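Long-range contacts in scaffolding protein (Clostridium cellulolyticum, PDB 1G43), which probably anchors the cellulosome to crystalline cellulose, as the family IIIa cellulose-binding domain of its scaffolding subunit: residues V8-A17 / S133-W143; W58-S66 / L106-R117. One frame throughout, in Å; residues are numbered along the deposited sequence.

Contact 1 (V8-A17 / S133-W143); sequences VQFNNGSSPA and SYTAAGSYMDW
Gln9 lays its CB and CG along Met141 O and the CB of Tyr140, its side chain crossing that of the tyrosine at about a right angle. At Phe10 the backbones pair as a single antiparallel hydrogen-bonded bridge, Phe10 N giving to Met141 O (2.9 Å) and Met141 N to Phe10 O. Beside this bridge a water lies between Val8 O and the backbone of Trp143, where it takes the N-H. With CG anti to the backbone N (chi1 170°), the phenyl ring of Phe10 runs beside the Trp143 side chain, pointing the same way; Trp143 CD1 lies over one of its faces, 3.7 Å from Phe10 CD2, with the planes 35° apart. In this way the long loop ahead of strand 147-150 closes over the edge of strand 6-11, whose backbone bonds to strand 18-30 in one sheet of the beta-sandwich. Asn11 sets ND2 above the centre of the Tyr140 ring, 3.4 Å from Tyr140 CZ, while its OD1 accepts from Gly13 N in an Asx turn. Asn12 uses both ends of its amide: OD1 takes Ala137 N at 3.0 Å, and ND2 reaches Thr135 O at 2.8 Å from above the carbonyl plane. Ala137 O is gripped twice, by Asn12 N and Ser14 N. Ser15 O receives the Tyr134 hydroxyl (OH to O 2.6 Å) at the ring edge, whereas Ser15 OG bonds to Gln128.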
# COMPACT_ATOMS: atom_id res chain seq x y z
N VAL A 8 -2.66 4.84 9.27
CA VAL A 8 -2.65 4.89 7.80
C VAL A 8 -3.96 5.29 7.12
O VAL A 8 -5.03 4.85 7.52
CB VAL A 8 -2.23 3.53 7.20
CG1 VAL A 8 -2.26 3.62 5.66
CG2 VAL A 8 -0.85 3.12 7.73
N GLN A 9 -3.87 6.14 6.11
CA GLN A 9 -5.05 6.54 5.36
C GLN A 9 -4.91 6.03 3.95
O GLN A 9 -3.79 5.82 3.45
CB GLN A 9 -5.23 8.04 5.38
CG GLN A 9 -5.95 8.53 6.60
CD GLN A 9 -6.24 10.00 6.53
OE1 GLN A 9 -5.33 10.83 6.42
NE2 GLN A 9 -7.51 10.35 6.58
N PHE A 10 -6.04 5.84 3.28
CA PHE A 10 -6.06 5.27 1.96
C PHE A 10 -7.03 5.96 1.00
O PHE A 10 -7.94 6.63 1.44
CB PHE A 10 -6.43 3.79 2.13
CG PHE A 10 -6.72 3.06 0.86
CD1 PHE A 10 -5.73 2.37 0.20
CD2 PHE A 10 -8.00 3.04 0.34
CE1 PHE A 10 -6.01 1.65 -0.98
CE2 PHE A 10 -8.29 2.34 -0.82
CZ PHE A 10 -7.30 1.64 -1.48
N ASN A 11 -6.80 5.81 -0.30
CA ASN A 11 -7.67 6.36 -1.35
C ASN A 11 -7.23 5.73 -2.67
O ASN A 11 -6.09 5.30 -2.80
CB ASN A 11 -7.60 7.92 -1.40
CG ASN A 11 -6.73 8.49 -2.54
OD1 ASN A 11 -6.96 8.25 -3.74
ND2 ASN A 11 -5.73 9.30 -2.17
N ASN A 12 -8.15 5.61 -3.63
CA ASN A 12 -7.82 5.08 -4.94
C ASN A 12 -8.47 5.97 -6.01
O ASN A 12 -8.84 5.50 -7.09
CB ASN A 12 -8.29 3.63 -5.10
CG ASN A 12 -9.74 3.45 -4.71
OD1 ASN A 12 -10.52 4.41 -4.68
ND2 ASN A 12 -10.12 2.21 -4.42
N GLY A 13 -8.61 7.25 -5.71
CA GLY A 13 -9.22 8.16 -6.67
C GLY A 13 -10.54 7.62 -7.18
O GLY A 13 -10.88 7.78 -8.36
N SER A 14 -11.26 6.96 -6.29
CA SER A 14 -12.55 6.37 -6.59
C SER A 14 -12.57 5.67 -7.97
O SER A 14 -13.31 6.07 -8.86
CB SER A 14 -13.64 7.46 -6.53
OG SER A 14 -14.93 6.86 -6.50
N SER A 15 -11.75 4.63 -8.12
CA SER A 15 -11.67 3.86 -9.37
C SER A 15 -12.94 3.02 -9.56
O SER A 15 -13.55 2.58 -8.58
CB SER A 15 -10.44 2.94 -9.37
OG SER A 15 -10.43 2.09 -8.22
N PRO A 16 -13.33 2.78 -10.82
CA PRO A 16 -14.52 1.99 -11.19
C PRO A 16 -14.30 0.53 -10.86
O PRO A 16 -13.18 0.04 -11.00
CB PRO A 16 -14.63 2.19 -12.70
CG PRO A 16 -13.65 3.33 -13.01
CD PRO A 16 -12.56 3.16 -12.02
N ALA A 17 -15.37 -0.16 -10.46
CA ALA A 17 -15.31 -1.58 -10.11
C ALA A 17 -14.61 -2.39 -11.19
O ALA A 17 -13.83 -3.31 -10.90
CB ALA A 17 -16.72 -2.12 -9.88
N SER A 133 -9.47 -5.77 -0.34
CA SER A 133 -9.12 -4.41 0.10
C SER A 133 -9.80 -3.32 -0.70
O SER A 133 -9.49 -2.15 -0.53
CB SER A 133 -7.61 -4.19 0.03
OG SER A 133 -6.93 -5.12 0.84
N TYR A 134 -10.73 -3.68 -1.58
CA TYR A 134 -11.34 -2.66 -2.40
C TYR A 134 -12.54 -1.91 -1.87
O TYR A 134 -13.48 -2.47 -1.32
CB TYR A 134 -11.72 -3.23 -3.79
CG TYR A 134 -12.43 -2.20 -4.70
CD1 TYR A 134 -11.73 -1.15 -5.28
CD2 TYR A 134 -13.81 -2.25 -4.89
CE1 TYR A 134 -12.40 -0.15 -6.04
CE2 TYR A 134 -14.49 -1.26 -5.65
CZ TYR A 134 -13.78 -0.21 -6.21
OH TYR A 134 -14.43 0.76 -6.91
N THR A 135 -12.47 -0.61 -2.05
CA THR A 135 -13.55 0.29 -1.73
C THR A 135 -13.30 1.56 -2.51
O THR A 135 -12.17 2.06 -2.58
CB THR A 135 -13.67 0.61 -0.23
OG1 THR A 135 -14.88 1.34 -0.03
CG2 THR A 135 -12.50 1.44 0.25
N ALA A 136 -14.34 2.09 -3.13
CA ALA A 136 -14.20 3.32 -3.90
C ALA A 136 -14.01 4.44 -2.90
O ALA A 136 -14.93 4.79 -2.19
CB ALA A 136 -15.42 3.55 -4.75
N ALA A 137 -12.80 4.98 -2.84
CA ALA A 137 -12.44 6.05 -1.94
C ALA A 137 -11.80 7.13 -2.78
O ALA A 137 -10.70 6.94 -3.34
CB ALA A 137 -11.48 5.56 -0.91
N GLY A 138 -12.48 8.27 -2.88
CA GLY A 138 -11.99 9.36 -3.69
C GLY A 138 -11.07 10.28 -2.95
O GLY A 138 -10.32 11.03 -3.58
N SER A 139 -11.13 10.23 -1.63
CA SER A 139 -10.25 11.08 -0.81
C SER A 139 -9.65 10.20 0.27
O SER A 139 -10.17 9.13 0.55
CB SER A 139 -11.07 12.20 -0.20
OG SER A 139 -12.17 11.66 0.53
N TYR A 140 -8.54 10.61 0.88
CA TYR A 140 -7.94 9.77 1.91
C TYR A 140 -8.97 9.49 3.01
O TYR A 140 -9.75 10.36 3.37
CB TYR A 140 -6.67 10.44 2.51
CG TYR A 140 -5.40 10.27 1.67
CD1 TYR A 140 -4.86 9.00 1.43
CD2 TYR A 140 -4.79 11.37 1.05
CE1 TYR A 140 -3.75 8.82 0.58
CE2 TYR A 140 -3.67 11.20 0.18
CZ TYR A 140 -3.17 9.93 -0.04
OH TYR A 140 -2.09 9.74 -0.91
N MET A 141 -8.96 8.27 3.53
CA MET A 141 -9.87 7.92 4.61
C MET A 141 -9.28 6.75 5.41
O MET A 141 -8.39 6.05 4.93
CB MET A 141 -11.22 7.51 4.03
CG MET A 141 -11.18 6.22 3.21
SD MET A 141 -12.83 5.89 2.58
CE MET A 141 -12.98 4.13 2.82
N ASP A 142 -9.77 6.54 6.63
CA ASP A 142 -9.30 5.45 7.47
C ASP A 142 -9.94 4.19 6.92
O ASP A 142 -11.14 4.00 7.08
CB ASP A 142 -9.77 5.64 8.91
CG ASP A 142 -9.30 4.52 9.84
OD1 ASP A 142 -8.07 4.39 10.09
OD2 ASP A 142 -10.17 3.77 10.32
N TRP A 143 -9.16 3.35 6.26
CA TRP A 143 -9.69 2.13 5.69
C TRP A 143 -8.86 0.99 6.30
O TRP A 143 -7.67 0.83 6.04
CB TRP A 143 -9.57 2.20 4.15
CG TRP A 143 -9.96 0.95 3.38
CD1 TRP A 143 -9.18 0.25 2.52
CD2 TRP A 143 -11.25 0.29 3.38
NE1 TRP A 143 -9.88 -0.80 1.98
CE2 TRP A 143 -11.15 -0.80 2.49
CE3 TRP A 143 -12.46 0.52 4.04
CZ2 TRP A 143 -12.22 -1.67 2.25
CZ3 TRP A 143 -13.53 -0.35 3.80
CH2 TRP A 143 -13.40 -1.43 2.92
O HOH W 1 -6.55 3.25 5.64

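Contact 2 (W58-S66 / L106-R117); sequences WCDHAGYMS and LPAGGSIEIQTR. Unlike the reference sequence in segment 58-66: Trp58 (reference Leu), Cys59 (reference Gly).
Arg117 lays its guanidinium flat on the indole of Trp58, the planes 2° apart and CZ 4.2 Å from the centroid of the five-membered ring, a cation-pi stack. Trp58 differs here from the reference sequence. The same guanidinium forms a side-on salt bridge with Asp60: NE meets the syn lone pair of OD1 at 2.9 Å, and NH2 makes a longer bond to that oxygen. Both bonds lie in the guanidinium plane, so stack and salt bridge together fix the group's rotation; the bend at chi3 (139°) helps turn it there. Backbone bonds join strands 55-66 and 111-120 as antiparallel neighbours in a sheet of the beta-sandwich. Their pairing is interrupted by a classic beta bulge, Asp60 and His61 both facing Gln115, whose O accepts from Asp60 N at 2.8 Å and only weakly from His61 N. Gln115 N returns a bond to His61 O (2.8 Å), completing the bulge, and regular pairing resumes at Gly63 and Glu113, which exchange two bonds. Apolar contacts gather toward the other end, where Tyr64 CD2 rests 4.0 Å from Ile112 CG1 and Tyr64 CB on Leu106 CD1. Leu38 packs against all three side chains, and the Tyr64 hydroxyl bonds to Ala103 O.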
# COMPACT_ATOMS: atom_id res chain seq x y z
N TRP A 58 3.74 0.34 -10.56
CA TRP A 58 4.21 1.73 -10.74
C TRP A 58 4.06 2.51 -9.44
O TRP A 58 3.05 2.35 -8.76
CB TRP A 58 3.36 2.49 -11.78
CG TRP A 58 3.63 2.15 -13.20
CD1 TRP A 58 4.66 2.60 -13.97
CD2 TRP A 58 2.83 1.32 -14.04
NE1 TRP A 58 4.55 2.11 -15.25
CE2 TRP A 58 3.43 1.31 -15.32
CE3 TRP A 58 1.65 0.58 -13.85
CZ2 TRP A 58 2.90 0.59 -16.41
CZ3 TRP A 58 1.12 -0.14 -14.94
CH2 TRP A 58 1.75 -0.13 -16.20
N CYS A 59 5.06 3.31 -9.08
CA CYS A 59 4.92 4.22 -7.93
C CYS A 59 4.91 5.57 -8.63
O CYS A 59 5.93 5.98 -9.17
CB CYS A 59 6.09 4.21 -6.95
SG CYS A 59 5.87 5.42 -5.57
N ASP A 60 3.76 6.23 -8.64
CA ASP A 60 3.62 7.53 -9.29
C ASP A 60 4.26 8.67 -8.50
O ASP A 60 4.69 9.68 -9.07
CB ASP A 60 2.14 7.85 -9.54
CG ASP A 60 1.45 6.80 -10.42
OD1 ASP A 60 2.10 6.27 -11.34
OD2 ASP A 60 0.25 6.53 -10.18
N HIS A 61 4.32 8.52 -7.19
CA HIS A 61 4.89 9.56 -6.35
C HIS A 61 4.99 9.10 -4.90
O HIS A 61 4.08 8.46 -4.39
CB HIS A 61 4.02 10.81 -6.38
CG HIS A 61 4.37 11.82 -5.33
ND1 HIS A 61 5.44 12.68 -5.47
CD2 HIS A 61 3.88 12.01 -4.09
CE1 HIS A 61 5.59 13.36 -4.34
NE2 HIS A 61 4.66 12.97 -3.49
N ALA A 62 6.10 9.43 -4.26
CA ALA A 62 6.29 9.11 -2.86
C ALA A 62 7.19 10.18 -2.28
O ALA A 62 8.21 10.53 -2.89
CB ALA A 62 6.92 7.74 -2.70
N GLY A 63 6.82 10.69 -1.12
CA GLY A 63 7.62 11.73 -0.51
C GLY A 63 7.30 12.03 0.93
O GLY A 63 6.26 11.61 1.45
N TYR A 64 8.23 12.75 1.58
CA TYR A 64 8.06 13.14 2.98
C TYR A 64 9.03 14.22 3.45
O TYR A 64 10.07 14.48 2.83
CB TYR A 64 8.15 11.92 3.90
CG TYR A 64 9.53 11.31 3.97
CD1 TYR A 64 10.46 11.75 4.92
CD2 TYR A 64 9.91 10.31 3.09
CE1 TYR A 64 11.74 11.20 4.98
CE2 TYR A 64 11.18 9.76 3.14
CZ TYR A 64 12.09 10.20 4.09
OH TYR A 64 13.33 9.62 4.17
N MET A 65 8.67 14.84 4.56
CA MET A 65 9.42 15.91 5.18
C MET A 65 10.37 15.36 6.22
O MET A 65 9.98 14.58 7.09
CB MET A 65 8.46 16.88 5.83
CG MET A 65 7.66 17.66 4.81
SD MET A 65 8.76 18.87 4.07
CE MET A 65 8.55 20.18 5.38
N SER A 66 11.63 15.77 6.11
CA SER A 66 12.68 15.36 7.05
C SER A 66 13.14 16.72 7.56
O SER A 66 13.83 17.46 6.84
CB SER A 66 13.81 14.66 6.30
OG SER A 66 14.50 13.73 7.13
N LEU A 106 11.58 8.05 8.78
CA LEU A 106 10.40 8.88 8.94
C LEU A 106 10.44 9.39 10.38
O LEU A 106 10.42 8.61 11.33
CB LEU A 106 9.14 8.08 8.68
CG LEU A 106 7.81 8.84 8.73
CD1 LEU A 106 7.71 9.88 7.58
CD2 LEU A 106 6.69 7.83 8.64
N PRO A 107 10.50 10.70 10.55
CA PRO A 107 10.55 11.25 11.91
C PRO A 107 9.25 11.07 12.70
O PRO A 107 8.15 11.09 12.13
CB PRO A 107 10.86 12.73 11.68
CG PRO A 107 11.40 12.78 10.22
CD PRO A 107 10.52 11.77 9.54
N ALA A 108 9.39 10.93 14.02
CA ALA A 108 8.25 10.79 14.92
C ALA A 108 7.21 11.86 14.54
O ALA A 108 7.55 13.04 14.38
CB ALA A 108 8.73 10.99 16.38
N GLY A 109 5.96 11.44 14.39
CA GLY A 109 4.92 12.36 14.00
C GLY A 109 4.97 12.76 12.52
O GLY A 109 4.16 13.57 12.08
N GLY A 110 5.92 12.21 11.76
CA GLY A 110 6.01 12.53 10.34
C GLY A 110 5.04 11.71 9.46
O GLY A 110 4.46 10.70 9.89
N SER A 111 4.87 12.13 8.20
CA SER A 111 4.00 11.45 7.24
C SER A 111 4.67 11.15 5.90
O SER A 111 5.40 11.98 5.38
CB SER A 111 2.77 12.29 6.91
OG SER A 111 1.85 12.27 7.96
N ILE A 112 4.41 9.98 5.35
CA ILE A 112 4.93 9.68 4.03
C ILE A 112 3.73 9.35 3.14
O ILE A 112 2.84 8.58 3.52
CB ILE A 112 5.93 8.49 4.06
CG1 ILE A 112 6.49 8.26 2.64
CG2 ILE A 112 5.26 7.25 4.67
CD1 ILE A 112 7.47 7.09 2.55
N GLU A 113 3.69 9.95 1.95
CA GLU A 113 2.61 9.68 1.01
C GLU A 113 3.18 8.78 -0.08
O GLU A 113 4.24 9.05 -0.62
CB GLU A 113 2.09 10.98 0.40
CG GLU A 113 0.95 10.72 -0.58
CD GLU A 113 0.32 11.99 -1.13
OE1 GLU A 113 0.85 13.10 -0.85
OE2 GLU A 113 -0.70 11.89 -1.84
N ILE A 114 2.47 7.71 -0.38
CA ILE A 114 2.92 6.72 -1.35
C ILE A 114 1.81 6.40 -2.35
O ILE A 114 0.84 5.73 -1.99
CB ILE A 114 3.33 5.45 -0.62
CG1 ILE A 114 4.33 5.79 0.48
CG2 ILE A 114 3.93 4.45 -1.58
CD1 ILE A 114 4.86 4.60 1.22
N GLN A 115 1.95 6.85 -3.59
CA GLN A 115 0.93 6.62 -4.61
C GLN A 115 1.40 5.60 -5.59
O GLN A 115 2.41 5.78 -6.25
CB GLN A 115 0.54 7.92 -5.30
CG GLN A 115 0.00 8.95 -4.30
CD GLN A 115 -0.61 10.18 -4.96
OE1 GLN A 115 0.08 10.96 -5.62
NE2 GLN A 115 -1.91 10.36 -4.78
N THR A 116 0.63 4.52 -5.66
CA THR A 116 0.97 3.39 -6.50
C THR A 116 -0.20 2.90 -7.34
O THR A 116 -1.38 3.18 -7.07
CB THR A 116 1.42 2.19 -5.65
OG1 THR A 116 0.26 1.54 -5.11
CG2 THR A 116 2.31 2.64 -4.47
N ARG A 117 0.17 2.13 -8.37
CA ARG A 117 -0.82 1.52 -9.22
C ARG A 117 -0.20 0.32 -9.90
O ARG A 117 1.03 0.18 -9.96
CB ARG A 117 -1.35 2.54 -10.26
CG ARG A 117 -0.50 2.73 -11.53
CD ARG A 117 -0.95 3.95 -12.34
NE ARG A 117 0.21 4.67 -12.84
CZ ARG A 117 0.64 4.62 -14.08
NH1 ARG A 117 -0.01 3.90 -14.99
NH2 ARG A 117 1.74 5.26 -14.41
O HOH W 2 -1.31 6.32 -7.78
O HOH W 3 3.89 6.46 -12.94
O HOH W 4 5.35 14.64 5.50

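In the fold
Both contacts reach the same sheet, with centres about 17 Å apart. Contact 2 joins two long neighbouring strands within it, whereas contact 1 fastens an irregular loop onto strand 6-11. The chemistry follows: regular backbone pairing dominates 58-66/106-117, with a charged and aromatic cluster at one end and apolar packing at the other, while 8-17/133-143 relies on a lone bridge, two backbone N-H groups converging on one carbonyl, the amide of one asparagine and a tyrosine hydroxyl. Contact 1 is the more exposed, with eight exposed touching residues against one in contact 2, although each has seven buried. Strand 18-30 bonds to both 6-11 and 111-120, and a probable hydrogen bond, Tyr140 OH to Glu113 OE2 (2.7 Å), connects the contacts directly.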